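Long-range contacts in putative fimbrial subunit (Corynebacterium diphtheriae, PDB 4HSQ), which probably forms the shaft of adhesive pili as the major pilin SpaD, of which this chain is the D2-D3 fragment, and binds calcium: residues C224-K229 / D238-E243; G165-L170 / V189-T194; F41-E46 / M101-E106; S69-N74 / L83-T88; A249-K254 / V263-E268. All coordinates share one frame; numbering follows the deposited sequence.

Contact 1 (C224-K229 / D238-E243); sequences CLKETK and DPNVTE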
# COMPACT_ATOMS: atom_id res chain seq x y z
N CYS A 224 1.10 -14.94 9.38
CA CYS A 224 0.80 -16.28 9.85
C CYS A 224 -0.62 -16.61 9.43
O CYS A 224 -1.51 -15.78 9.60
CB CYS A 224 0.96 -16.37 11.37
SG CYS A 224 2.66 -16.68 11.91
N LEU A 225 -0.84 -17.80 8.92
CA LEU A 225 -2.18 -18.32 8.59
C LEU A 225 -2.58 -19.26 9.68
O LEU A 225 -1.82 -20.16 9.99
CB LEU A 225 -2.17 -19.09 7.24
CG LEU A 225 -1.97 -18.21 6.02
CD1 LEU A 225 -1.38 -19.00 4.87
CD2 LEU A 225 -3.30 -17.59 5.61
N LYS A 226 -3.75 -19.05 10.28
CA LYS A 226 -4.28 -19.89 11.33
C LYS A 226 -5.44 -20.66 10.75
O LYS A 226 -6.43 -20.05 10.37
CB LYS A 226 -4.75 -19.03 12.52
CG LYS A 226 -5.21 -19.85 13.70
CD LYS A 226 -5.78 -18.96 14.78
CE LYS A 226 -6.08 -19.76 16.03
NZ LYS A 226 -6.61 -18.89 17.12
N GLU A 227 -5.34 -21.98 10.68
CA GLU A 227 -6.46 -22.79 10.17
C GLU A 227 -7.44 -22.96 11.30
O GLU A 227 -7.09 -23.54 12.32
CB GLU A 227 -5.96 -24.12 9.64
CG GLU A 227 -7.03 -24.86 8.87
CD GLU A 227 -6.55 -26.20 8.36
OE1 GLU A 227 -5.33 -26.38 8.18
OE2 GLU A 227 -7.41 -27.08 8.14
N THR A 228 -8.63 -22.39 11.16
CA THR A 228 -9.62 -22.40 12.25
C THR A 228 -10.62 -23.54 12.08
O THR A 228 -11.22 -23.97 13.07
CB THR A 228 -10.32 -21.04 12.36
OG1 THR A 228 -10.83 -20.70 11.08
CG2 THR A 228 -9.35 -19.92 12.83
N LYS A 229 -10.79 -24.03 10.84
CA LYS A 229 -11.70 -25.15 10.55
C LYS A 229 -11.13 -26.00 9.45
O LYS A 229 -10.72 -25.47 8.41
CB LYS A 229 -13.11 -24.65 10.16
CG LYS A 229 -14.13 -25.78 10.07
CD LYS A 229 -15.45 -25.28 9.49
CE LYS A 229 -15.54 -25.44 8.00
NZ LYS A 229 -15.51 -26.86 7.56
N ASP A 238 -2.12 -29.93 13.86
CA ASP A 238 -1.44 -29.45 15.05
C ASP A 238 0.06 -29.50 14.71
O ASP A 238 0.61 -30.58 14.55
CB ASP A 238 -1.81 -30.23 16.32
CG ASP A 238 -1.22 -29.67 17.61
OD1 ASP A 238 -0.77 -28.50 17.60
OD2 ASP A 238 -1.23 -30.39 18.63
N PRO A 239 0.70 -28.35 14.42
CA PRO A 239 0.20 -26.96 14.56
C PRO A 239 -0.78 -26.55 13.46
O PRO A 239 -0.73 -27.08 12.35
CB PRO A 239 1.49 -26.14 14.48
CG PRO A 239 2.38 -26.95 13.58
CD PRO A 239 2.12 -28.36 14.03
N ASN A 240 -1.69 -25.63 13.80
CA ASN A 240 -2.66 -25.09 12.85
C ASN A 240 -2.24 -23.67 12.42
O ASN A 240 -3.00 -22.98 11.76
CB ASN A 240 -4.08 -25.13 13.42
CG ASN A 240 -4.33 -24.17 14.56
OD1 ASN A 240 -3.46 -23.92 15.39
ND2 ASN A 240 -5.54 -23.61 14.60
N VAL A 241 -0.99 -23.27 12.73
CA VAL A 241 -0.45 -21.95 12.36
C VAL A 241 0.73 -22.16 11.41
O VAL A 241 1.66 -22.92 11.71
CB VAL A 241 -0.07 -21.03 13.55
CG1 VAL A 241 0.60 -19.74 13.05
CG2 VAL A 241 -1.30 -20.68 14.41
N THR A 242 0.66 -21.54 10.25
CA THR A 242 1.69 -21.59 9.21
C THR A 242 2.28 -20.20 9.04
O THR A 242 1.53 -19.27 8.76
CB THR A 242 1.07 -22.07 7.87
OG1 THR A 242 0.52 -23.37 8.02
CG2 THR A 242 2.06 -22.04 6.70
N GLU A 243 3.60 -20.05 9.18
CA GLU A 243 4.18 -18.72 9.00
C GLU A 243 4.56 -18.55 7.54
O GLU A 243 4.92 -19.51 6.87
CB GLU A 243 5.38 -18.48 9.95
CG GLU A 243 6.59 -19.35 9.69
CD GLU A 243 7.76 -19.05 10.60
OE1 GLU A 243 7.53 -18.56 11.72
OE2 GLU A 243 8.91 -19.39 10.22
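Asn240 meets Glu227 twice: its backbone O accepts the Glu227 N-H at 2.8 Å, and its side-chain ND2 gives a hydrogen to Glu227 O, also at 2.8 Å. The second bond is the less straight, 153° at the hydrogen, and ND2 approaches tilted 28° from the carbonyl plane. CG of Asn240 stands between its own backbone N and carbonyl carbon (chi1 69°), which turns the amide toward Glu227 O, alongside the stem of Lys226. Further along, Leu225 and Thr242 exchange a reciprocal pair of backbone hydrogen bonds. This is an antiparallel beta hairpin, with 241-244 an outermost strand of a four-stranded sheet in the prealbumin-like domain of the pilin. On the face shared by Cys224, Lys226, Val241 and Glu243, Val241 spreads its two methyls: CG1 lies 3.8 Å from Cys224 CB, while CG2 lies 4.1 Å from Lys226 CG. Cys224 SG, 3.8 Å from Glu243 CB, is held by its disulfide to Cys173 on the adjacent strand. The carboxylate of Glu243 turns to Lys222 in a salt bridge. On the reverse face Leu225 and Thr242 pack against Ile269 of strand 264-271.

Contact 2 (G165-L170 / V189-T194); sequences GAEFEL and VKKWTT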
# COMPACT_ATOMS: atom_id res chain seq x y z
N GLY A 165 -13.45 -26.10 1.69
CA GLY A 165 -14.03 -25.92 3.01
C GLY A 165 -13.11 -25.64 4.16
O GLY A 165 -13.58 -25.53 5.30
N ALA A 166 -11.79 -25.54 3.93
CA ALA A 166 -10.89 -25.23 5.04
C ALA A 166 -10.98 -23.75 5.30
O ALA A 166 -10.97 -22.97 4.34
CB ALA A 166 -9.45 -25.65 4.72
N GLU A 167 -11.06 -23.34 6.59
CA GLU A 167 -11.18 -21.93 6.94
C GLU A 167 -9.94 -21.42 7.64
O GLU A 167 -9.37 -22.09 8.49
CB GLU A 167 -12.43 -21.67 7.79
CG GLU A 167 -13.71 -21.85 7.00
CD GLU A 167 -15.01 -21.79 7.78
OE1 GLU A 167 -14.98 -21.49 9.00
OE2 GLU A 167 -16.07 -22.04 7.16
N PHE A 168 -9.53 -20.20 7.25
CA PHE A 168 -8.33 -19.58 7.76
C PHE A 168 -8.52 -18.14 8.17
O PHE A 168 -9.25 -17.38 7.52
CB PHE A 168 -7.23 -19.61 6.68
CG PHE A 168 -6.63 -20.97 6.40
CD1 PHE A 168 -5.43 -21.36 7.00
CD2 PHE A 168 -7.24 -21.86 5.53
CE1 PHE A 168 -4.85 -22.61 6.71
CE2 PHE A 168 -6.68 -23.11 5.25
CZ PHE A 168 -5.49 -23.48 5.84
N GLU A 169 -7.73 -17.73 9.18
CA GLU A 169 -7.56 -16.34 9.57
C GLU A 169 -6.11 -15.94 9.25
O GLU A 169 -5.25 -16.81 9.12
CB GLU A 169 -7.83 -16.15 11.07
CG GLU A 169 -9.29 -16.28 11.42
CD GLU A 169 -9.50 -16.18 12.91
OE1 GLU A 169 -8.59 -16.58 13.67
OE2 GLU A 169 -10.58 -15.70 13.32
N LEU A 170 -5.84 -14.62 9.24
CA LEU A 170 -4.52 -14.09 8.97
C LEU A 170 -4.07 -13.22 10.10
O LEU A 170 -4.85 -12.38 10.60
CB LEU A 170 -4.58 -13.25 7.68
CG LEU A 170 -3.25 -12.65 7.23
CD1 LEU A 170 -2.34 -13.74 6.64
CD2 LEU A 170 -3.49 -11.57 6.21
N VAL A 189 -12.64 -8.52 4.45
CA VAL A 189 -12.70 -9.96 4.77
C VAL A 189 -11.70 -10.31 5.89
O VAL A 189 -10.56 -9.87 5.81
CB VAL A 189 -12.41 -10.78 3.48
CG1 VAL A 189 -12.38 -12.27 3.76
CG2 VAL A 189 -13.46 -10.49 2.40
N LYS A 190 -12.11 -11.11 6.90
CA LYS A 190 -11.20 -11.50 8.00
C LYS A 190 -11.17 -13.01 8.20
O LYS A 190 -10.58 -13.52 9.16
CB LYS A 190 -11.51 -10.74 9.30
CG LYS A 190 -12.83 -11.07 9.98
CD LYS A 190 -12.84 -10.37 11.33
CE LYS A 190 -14.07 -10.66 12.14
NZ LYS A 190 -14.17 -9.76 13.32
N LYS A 191 -11.77 -13.73 7.26
CA LYS A 191 -11.75 -15.19 7.24
C LYS A 191 -11.93 -15.62 5.81
O LYS A 191 -12.80 -15.07 5.12
CB LYS A 191 -12.83 -15.80 8.16
CG LYS A 191 -12.69 -17.32 8.29
CD LYS A 191 -13.59 -17.84 9.40
CE LYS A 191 -12.98 -17.63 10.77
NZ LYS A 191 -13.79 -18.31 11.83
N TRP A 192 -11.11 -16.58 5.36
CA TRP A 192 -11.12 -17.10 3.99
C TRP A 192 -11.38 -18.59 3.98
O TRP A 192 -10.99 -19.28 4.92
CB TRP A 192 -9.80 -16.80 3.27
CG TRP A 192 -9.53 -15.33 3.10
CD1 TRP A 192 -9.78 -14.58 2.00
CD2 TRP A 192 -9.01 -14.44 4.10
NE1 TRP A 192 -9.46 -13.26 2.25
CE2 TRP A 192 -8.97 -13.15 3.53
CE3 TRP A 192 -8.53 -14.61 5.42
CZ2 TRP A 192 -8.46 -12.03 4.21
CZ3 TRP A 192 -8.05 -13.49 6.11
CH2 TRP A 192 -8.06 -12.22 5.52
N THR A 193 -12.07 -19.09 2.93
CA THR A 193 -12.40 -20.51 2.81
C THR A 193 -11.85 -21.06 1.50
O THR A 193 -11.95 -20.38 0.49
CB THR A 193 -13.93 -20.73 2.92
OG1 THR A 193 -14.37 -20.11 4.12
CG2 THR A 193 -14.30 -22.22 3.00
N THR A 194 -11.28 -22.28 1.51
CA THR A 194 -10.80 -22.85 0.26
C THR A 194 -12.03 -23.26 -0.60
O THR A 194 -13.03 -23.73 -0.05
CB THR A 194 -9.82 -24.00 0.50
OG1 THR A 194 -10.47 -25.05 1.24
CG2 THR A 194 -8.53 -23.53 1.22
O HOH W 1 -13.53 -20.98 11.18
O HOH W 2 -11.85 -14.02 11.48
O HOH W 3 -12.58 -17.49 14.13
O HOH W 4 -8.04 -12.80 9.48
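An antiparallel edge pairing joins residues 165-170 to 189-194, where the short strand 192-193 borders the four-stranded sheet of the prealbumin-like domain. Phe168 and Trp192 form the hydrogen-bonded pair, with Phe168 N to Trp192 O at 2.9 Å and Trp192 N to Phe168 O at 3.0 Å. Beyond the strand, Thr194 O accepts from Gly165 N almost linearly, at 179°, though from above the carbonyl plane, and Thr194 OG1 accepts from Ala166 N at 3.0 Å. That hydroxyl is also bonded to Leu163 O. Strand 167-173 is thereby flanked by 192-193 on one edge and by 222-229 on the other in this antiparallel sheet. The indole of Trp192 sets CZ3 3.8 Å from Leu170 CB; its ring also meets that of Phe200. Lys191 bends at chi3 (-80°) to bring NZ between two carboxylates, 4.4 Å from both Glu167 OE1 and Glu169 OE2. Neither is a direct salt bridge: one water links NZ to Glu167 OE1 and another to Glu169 OE2. The other oxygen of Glu169, OE1, is hydrogen-bonded to Tyr171 OH.

Contact 3 (F41-E46 / M101-E106); sequences FRFEDE and MSLTFE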
# COMPACT_ATOMS: atom_id res chain seq x y z
N PHE A 41 0.84 28.39 -7.39
CA PHE A 41 1.55 27.27 -6.78
C PHE A 41 0.62 26.08 -6.78
O PHE A 41 -0.51 26.20 -6.30
CB PHE A 41 2.01 27.59 -5.34
CG PHE A 41 3.00 26.58 -4.81
CD1 PHE A 41 2.58 25.35 -4.32
CD2 PHE A 41 4.36 26.85 -4.82
CE1 PHE A 41 3.50 24.41 -3.87
CE2 PHE A 41 5.28 25.91 -4.37
CZ PHE A 41 4.84 24.69 -3.89
N ARG A 42 1.06 24.94 -7.30
CA ARG A 42 0.25 23.72 -7.25
C ARG A 42 1.13 22.47 -7.16
O ARG A 42 2.31 22.49 -7.49
CB ARG A 42 -0.72 23.63 -8.45
CG ARG A 42 -0.07 23.29 -9.81
CD ARG A 42 -1.09 23.43 -10.92
NE ARG A 42 -0.57 22.93 -12.20
CZ ARG A 42 -0.03 23.69 -13.15
NH1 ARG A 42 0.10 25.00 -12.96
NH2 ARG A 42 0.39 23.15 -14.28
N PHE A 43 0.53 21.39 -6.64
CA PHE A 43 1.13 20.06 -6.62
C PHE A 43 0.39 19.24 -7.61
O PHE A 43 -0.83 19.30 -7.64
CB PHE A 43 1.00 19.40 -5.22
CG PHE A 43 1.44 20.20 -4.03
CD1 PHE A 43 2.64 19.92 -3.39
CD2 PHE A 43 0.60 21.17 -3.47
CE1 PHE A 43 3.03 20.63 -2.24
CE2 PHE A 43 0.98 21.86 -2.31
CZ PHE A 43 2.18 21.58 -1.70
N GLU A 44 1.11 18.40 -8.36
CA GLU A 44 0.49 17.47 -9.30
C GLU A 44 1.03 16.11 -9.04
O GLU A 44 2.21 15.98 -8.74
CB GLU A 44 0.72 17.90 -10.76
CG GLU A 44 -0.18 19.06 -11.14
CD GLU A 44 -0.27 19.38 -12.61
OE1 GLU A 44 0.30 18.62 -13.43
OE2 GLU A 44 -0.91 20.40 -12.95
N ASP A 45 0.18 15.08 -9.11
CA ASP A 45 0.63 13.72 -8.86
C ASP A 45 -0.22 12.74 -9.65
O ASP A 45 -1.43 12.61 -9.40
CB ASP A 45 0.59 13.40 -7.35
CG ASP A 45 1.32 12.12 -6.96
OD1 ASP A 45 1.21 11.13 -7.70
OD2 ASP A 45 1.85 12.07 -5.82
N GLU A 46 0.43 12.06 -10.61
CA GLU A 46 -0.19 11.03 -11.46
C GLU A 46 -0.24 9.76 -10.67
O GLU A 46 0.78 9.08 -10.48
CB GLU A 46 0.61 10.82 -12.76
CG GLU A 46 0.57 12.01 -13.71
CD GLU A 46 1.38 11.78 -14.97
OE1 GLU A 46 0.95 10.96 -15.80
OE2 GLU A 46 2.47 12.39 -15.09
N MSE A 101 6.80 24.08 1.72
CA MSE A 101 5.44 23.65 1.37
C MSE A 101 5.31 22.17 1.64
O MSE A 101 6.24 21.39 1.35
CB MSE A 101 5.14 23.93 -0.12
CG MSE A 101 5.40 25.37 -0.52
SE MSE A 101 4.37 26.59 0.53
CE MSE A 101 2.55 26.00 0.10
N SER A 102 4.15 21.75 2.11
CA SER A 102 3.96 20.34 2.39
C SER A 102 2.56 19.93 2.04
O SER A 102 1.61 20.65 2.33
CB SER A 102 4.24 20.04 3.86
OG SER A 102 4.24 18.64 4.10
N LEU A 103 2.43 18.76 1.43
CA LEU A 103 1.12 18.20 1.11
C LEU A 103 1.09 16.76 1.53
O LEU A 103 1.91 15.98 1.07
CB LEU A 103 0.79 18.31 -0.42
CG LEU A 103 -0.37 17.41 -0.93
CD1 LEU A 103 -1.73 17.88 -0.38
CD2 LEU A 103 -0.40 17.32 -2.46
N THR A 104 0.10 16.38 2.35
CA THR A 104 -0.09 14.99 2.73
C THR A 104 -1.47 14.57 2.27
O THR A 104 -2.46 15.28 2.53
CB THR A 104 0.10 14.73 4.26
OG1 THR A 104 1.44 15.08 4.61
CG2 THR A 104 -0.10 13.24 4.62
N PHE A 105 -1.55 13.42 1.60
CA PHE A 105 -2.85 12.95 1.14
C PHE A 105 -2.91 11.45 1.31
O PHE A 105 -1.88 10.77 1.39
CB PHE A 105 -3.17 13.38 -0.30
CG PHE A 105 -2.26 12.79 -1.36
CD1 PHE A 105 -2.63 11.64 -2.05
CD2 PHE A 105 -1.09 13.45 -1.75
CE1 PHE A 105 -1.79 11.09 -3.02
CE2 PHE A 105 -0.25 12.90 -2.72
CZ PHE A 105 -0.60 11.73 -3.36
N GLU A 106 -4.13 10.95 1.34
CA GLU A 106 -4.42 9.56 1.60
C GLU A 106 -4.94 8.84 0.39
O GLU A 106 -5.74 9.38 -0.38
CB GLU A 106 -5.43 9.55 2.74
CG GLU A 106 -5.81 8.19 3.28
CD GLU A 106 -6.97 8.34 4.25
OE1 GLU A 106 -6.75 8.87 5.36
OE2 GLU A 106 -8.10 7.99 3.87
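Asp45 OD2 brings a polar atom into this buried interface, accepting a hydrogen bond from Lys8 NZ and lying 3.5 Å from Phe105 CZ. OD2 lies in the plane of the Phe105 ring, where it meets the rim and its slightly positive hydrogens; the carboxylate itself is turned nearly perpendicular to the ring. The rest is apolar. Leu103 CB sits over the centre of the Phe43 ring, 3.7 Å from its centroid and 11° off the normal, a CH-pi contact, while Phe41 CE1 covers the opposite face toward the rim. Met101, a selenomethionine, is bent at chi2 and chi3. This bend places SE above the face of Phe41 in a distant Met-aromatic contact, 5.0 Å from the centroid, with CG 3.5 Å from Phe41 CZ. No hydrogen bond crosses between the segments; the axes of the two short strand segments come within 9.2 Å, their N-to-C directions 38° apart, as in a beta sandwich. Strand 41-46 belongs to one sheet, between 82-87 and 117-127, and strand 100-109 to the other, between 20-28 and 51-61.

Contact 4 (S69-N74 / L83-T88); sequences SDYTVN and LVVTLT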
# COMPACT_ATOMS: atom_id res chain seq x y z
N SER A 69 -10.33 26.45 2.04
CA SER A 69 -10.52 27.61 1.17
C SER A 69 -9.19 28.04 0.54
O SER A 69 -9.20 28.83 -0.41
CB SER A 69 -11.13 28.78 1.95
OG SER A 69 -12.47 28.46 2.29
N ASP A 70 -8.07 27.52 1.08
CA ASP A 70 -6.72 27.90 0.65
C ASP A 70 -6.21 27.09 -0.54
O ASP A 70 -5.16 27.43 -1.10
CB ASP A 70 -5.74 27.78 1.83
CG ASP A 70 -6.04 28.75 2.96
OD1 ASP A 70 -6.47 29.89 2.68
OD2 ASP A 70 -5.82 28.38 4.12
N TYR A 71 -6.94 26.04 -0.94
CA TYR A 71 -6.52 25.23 -2.07
C TYR A 71 -7.73 24.57 -2.73
O TYR A 71 -8.80 24.46 -2.12
CB TYR A 71 -5.48 24.16 -1.64
CG TYR A 71 -5.99 23.17 -0.60
CD1 TYR A 71 -6.65 22.00 -0.99
CD2 TYR A 71 -5.79 23.39 0.76
CE1 TYR A 71 -7.12 21.09 -0.03
CE2 TYR A 71 -6.25 22.48 1.72
CZ TYR A 71 -6.91 21.33 1.31
OH TYR A 71 -7.35 20.41 2.24
N THR A 72 -7.57 24.13 -3.97
CA THR A 72 -8.64 23.35 -4.60
C THR A 72 -8.06 21.97 -4.81
O THR A 72 -6.84 21.83 -4.91
CB THR A 72 -9.16 23.96 -5.91
OG1 THR A 72 -8.13 23.91 -6.88
CG2 THR A 72 -9.70 25.38 -5.76
N VAL A 73 -8.94 20.97 -4.85
CA VAL A 73 -8.58 19.58 -5.15
C VAL A 73 -9.40 19.20 -6.35
O VAL A 73 -10.61 19.43 -6.35
CB VAL A 73 -8.83 18.59 -3.97
CG1 VAL A 73 -8.15 17.24 -4.23
CG2 VAL A 73 -8.34 19.17 -2.64
N ASN A 74 -8.80 18.57 -7.34
CA ASN A 74 -9.61 18.10 -8.47
C ASN A 74 -10.23 16.72 -8.06
O ASN A 74 -10.18 16.34 -6.89
CB ASN A 74 -8.71 18.01 -9.74
CG ASN A 74 -7.71 16.87 -9.71
OD1 ASN A 74 -7.27 16.39 -8.64
ND2 ASN A 74 -7.40 16.33 -10.87
N LEU A 83 -3.92 13.64 -9.52
CA LEU A 83 -4.31 14.52 -8.42
C LEU A 83 -3.69 15.90 -8.65
O LEU A 83 -2.50 16.00 -8.94
CB LEU A 83 -3.84 13.97 -7.05
CG LEU A 83 -4.07 14.88 -5.83
CD1 LEU A 83 -5.55 15.04 -5.55
CD2 LEU A 83 -3.35 14.31 -4.57
N VAL A 84 -4.49 16.97 -8.51
CA VAL A 84 -3.97 18.34 -8.62
C VAL A 84 -4.47 19.11 -7.40
O VAL A 84 -5.68 19.22 -7.21
CB VAL A 84 -4.38 19.05 -9.95
CG1 VAL A 84 -3.74 20.43 -10.04
CG2 VAL A 84 -4.00 18.21 -11.17
N VAL A 85 -3.55 19.64 -6.60
CA VAL A 85 -3.86 20.46 -5.42
C VAL A 85 -3.33 21.84 -5.74
O VAL A 85 -2.12 22.01 -5.85
CB VAL A 85 -3.28 19.88 -4.11
CG1 VAL A 85 -3.62 20.78 -2.93
CG2 VAL A 85 -3.78 18.45 -3.89
N THR A 86 -4.23 22.81 -5.95
CA THR A 86 -3.87 24.17 -6.40
C THR A 86 -4.14 25.18 -5.32
O THR A 86 -5.26 25.24 -4.83
CB THR A 86 -4.69 24.51 -7.65
OG1 THR A 86 -4.55 23.47 -8.62
CG2 THR A 86 -4.27 25.85 -8.28
N LEU A 87 -3.16 26.01 -4.99
CA LEU A 87 -3.42 27.05 -4.00
C LEU A 87 -4.32 28.08 -4.62
O LEU A 87 -4.19 28.40 -5.81
CB LEU A 87 -2.14 27.72 -3.45
CG LEU A 87 -1.07 26.81 -2.84
CD1 LEU A 87 -0.06 27.66 -2.11
CD2 LEU A 87 -1.68 25.78 -1.87
N THR A 88 -5.30 28.55 -3.82
CA THR A 88 -6.23 29.59 -4.26
C THR A 88 -5.58 30.95 -4.02
O THR A 88 -4.53 30.98 -3.38
CB THR A 88 -7.55 29.47 -3.47
OG1 THR A 88 -7.28 29.69 -2.09
CG2 THR A 88 -8.23 28.13 -3.65
O HOH W 5 -6.75 21.61 -8.15
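Tyr71, Val73, Leu83, Val85 and Leu87 make the apolar side of this pairing. Val85 CG1 lies 3.8 Å from Tyr71 CD1, the two side chains running alongside in the same direction; CG of Tyr71 lies between its backbone N and carbonyl carbon (chi1 61°), and the ring leads away from the other strand. Val73 CG1 reaches 3.7 Å from Leu83 CD1, and Leu87 CD2 touches Tyr71 CB. The same face packs on strand 51-61: Tyr71 touches Val56 and Val59, and Val73 and Leu83 touch Phe53. The two strands form an antiparallel beta hairpin at one margin of a sheet in the domain of Sgo0707 N2 type, with strand 41-46 on the other flank of 82-87. Thr72 and Thr86 are its hydrogen-bonded pair, bonded through their backbones in both directions. Their hydroxyls project on the reverse face, 4.0 Å apart at OG1, and one water bridges them while donating to Val84 O. At one end Asn74 OD1 accepts from Val84 N at 2.8 Å, the donor lying well above the amide carbonyl plane, and ND2 is bonded to Asp79 and Lys82 O. At the other, Thr88 OG1 donates to Ser69 O at 2.7 Å, in plane and on a lone pair, and Thr88 N is bonded to Asp70 O. Thr88 is also the N-cap of helix 89-93, its OG1 accepting from Gly91 N.

Contact 5 (A249-K254 / V263-E268); sequences AKISEK and VTLVSE. With CA (calcium ion), chain B.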
# COMPACT_ATOMS: atom_id res chain seq x y z
N ALA A 249 11.38 -10.98 -2.85
CA ALA A 249 12.14 -12.08 -3.47
C ALA A 249 11.36 -13.40 -3.41
O ALA A 249 11.30 -14.11 -4.44
CB ALA A 249 13.49 -12.23 -2.80
N LYS A 250 10.73 -13.71 -2.26
CA LYS A 250 9.94 -14.95 -2.15
C LYS A 250 8.70 -14.93 -3.05
O LYS A 250 8.39 -15.93 -3.70
CB LYS A 250 9.51 -15.24 -0.70
CG LYS A 250 10.67 -15.73 0.19
CD LYS A 250 10.96 -17.23 0.04
CE LYS A 250 12.11 -17.69 0.91
NZ LYS A 250 11.76 -17.68 2.36
N ILE A 251 8.04 -13.80 -3.14
CA ILE A 251 6.82 -13.65 -3.97
C ILE A 251 7.17 -13.78 -5.45
O ILE A 251 6.45 -14.43 -6.20
CB ILE A 251 6.17 -12.28 -3.67
CG1 ILE A 251 5.64 -12.22 -2.22
CG2 ILE A 251 5.06 -11.93 -4.71
CD1 ILE A 251 5.34 -10.80 -1.72
N SER A 252 8.30 -13.17 -5.84
CA SER A 252 8.81 -13.13 -7.22
C SER A 252 9.09 -14.53 -7.79
O SER A 252 9.01 -14.69 -9.00
CB SER A 252 10.11 -12.33 -7.29
OG SER A 252 10.48 -12.30 -8.65
N GLU A 253 9.45 -15.51 -6.93
CA GLU A 253 9.68 -16.89 -7.42
C GLU A 253 8.48 -17.38 -8.21
O GLU A 253 7.36 -16.99 -7.91
CB GLU A 253 9.96 -17.85 -6.27
CG GLU A 253 11.32 -17.63 -5.66
CD GLU A 253 11.77 -18.79 -4.80
OE1 GLU A 253 12.16 -19.84 -5.36
OE2 GLU A 253 11.73 -18.64 -3.56
N LYS A 254 8.70 -18.19 -9.24
CA LYS A 254 7.55 -18.63 -10.00
C LYS A 254 7.67 -20.05 -10.50
O LYS A 254 8.77 -20.63 -10.51
CB LYS A 254 7.23 -17.68 -11.17
CG LYS A 254 8.36 -17.25 -12.05
CD LYS A 254 7.83 -16.22 -13.03
CE LYS A 254 8.85 -15.81 -14.06
NZ LYS A 254 9.04 -16.86 -15.10
N VAL A 263 3.72 -12.32 -8.77
CA VAL A 263 3.05 -11.37 -7.85
C VAL A 263 2.32 -12.14 -6.72
O VAL A 263 1.64 -11.52 -5.89
CB VAL A 263 2.09 -10.36 -8.57
CG1 VAL A 263 2.82 -9.53 -9.62
CG2 VAL A 263 0.87 -11.08 -9.20
N THR A 264 2.42 -13.47 -6.74
CA THR A 264 1.73 -14.37 -5.81
C THR A 264 2.68 -15.31 -5.11
O THR A 264 3.52 -15.95 -5.74
CB THR A 264 0.66 -15.21 -6.56
OG1 THR A 264 -0.11 -14.35 -7.41
CG2 THR A 264 -0.29 -15.98 -5.61
N LEU A 265 2.49 -15.45 -3.82
CA LEU A 265 3.18 -16.45 -3.03
C LEU A 265 2.15 -17.53 -2.82
O LEU A 265 1.03 -17.21 -2.44
CB LEU A 265 3.68 -15.87 -1.72
CG LEU A 265 4.62 -16.78 -0.92
CD1 LEU A 265 5.71 -15.96 -0.27
CD2 LEU A 265 3.87 -17.53 0.15
N VAL A 266 2.51 -18.78 -3.08
CA VAL A 266 1.61 -19.92 -2.92
C VAL A 266 2.06 -20.71 -1.70
O VAL A 266 3.22 -21.11 -1.60
CB VAL A 266 1.52 -20.84 -4.19
CG1 VAL A 266 0.61 -22.05 -3.95
CG2 VAL A 266 1.06 -20.08 -5.42
N SER A 267 1.14 -20.92 -0.78
CA SER A 267 1.35 -21.67 0.46
C SER A 267 0.53 -22.96 0.42
O SER A 267 -0.69 -22.86 0.39
CB SER A 267 0.92 -20.83 1.66
OG SER A 267 1.12 -21.53 2.88
N GLU A 268 1.18 -24.16 0.41
CA GLU A 268 0.46 -25.46 0.43
C GLU A 268 0.37 -25.92 1.84
O GLU A 268 1.39 -25.97 2.52
CB GLU A 268 1.16 -26.54 -0.41
CG GLU A 268 1.10 -26.33 -1.90
CD GLU A 268 1.40 -27.54 -2.76
OE1 GLU A 268 2.06 -28.49 -2.27
OE2 GLU A 268 0.98 -27.53 -3.94
CA CA B . 5.43 -16.36 -6.85
O HOH W 6 6.39 -17.27 -4.75
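Ile251 O and Thr264 O converge on one calcium ion, 3.3 Å from each other, in a site that clasps the end of the short helix 248-252 to the start of strand 264-271 in the prealbumin-like domain. Metal coordination comes first. The ion is bound by Ile251 O at 2.3 Å, Glu253 O at 2.3 Å and Thr264 O at 2.2 Å, three backbone carbonyls whose partly negative oxygens would probably repel one another without the cation. Asp260 OD1 and Asp261 O, from the loop between the segments, complete the protein ligands, so the ion gathers helix end, loop and strand. No direct hydrogen bond spans the two segments; in the second shell Asp261 OD1 accepts from Val263 N, which probably helps to fix the loop. Van der Waals packing lies beside the metal. Ile251 CG2, anti to its own backbone nitrogen, lies 3.4 Å from the backbone carbonyl carbon C of Val263, and its CG1 branch meets Leu265 CB, the two side chains crossing at about a right angle. The side chain of Lys250 takes part through its stem, CB touching Leu265 CD1, while its ammonium pairs with Glu245. The water ligand, 2.5 Å from the calcium ion, donates a 2.6 Å hydrogen bond to Lys250 O.

The five contacts fall into two groups at opposite ends of the elongated chain. Contacts 3 and 4, centres 9 Å apart, share the sheet in which strands 41-46 and 82-87 are neighbours: Asp45 O lies 2.7 Å from Leu83 N, and contact 4 falls within the span between the segments of contact 3. Contacts 1 and 2, centres 10 Å apart, are joined through strands 222-229 and 167-173, and a classic beta bulge at Thr228 and Lys229 faces Glu167. Contact 5 holds the calcium ion, about 14 Å from the Leu225 side chain of contact 1; Thr242 and Leu225 pack on Ser267. Contacts 2 and 3 stay about 17 Å apart at their nearest atoms.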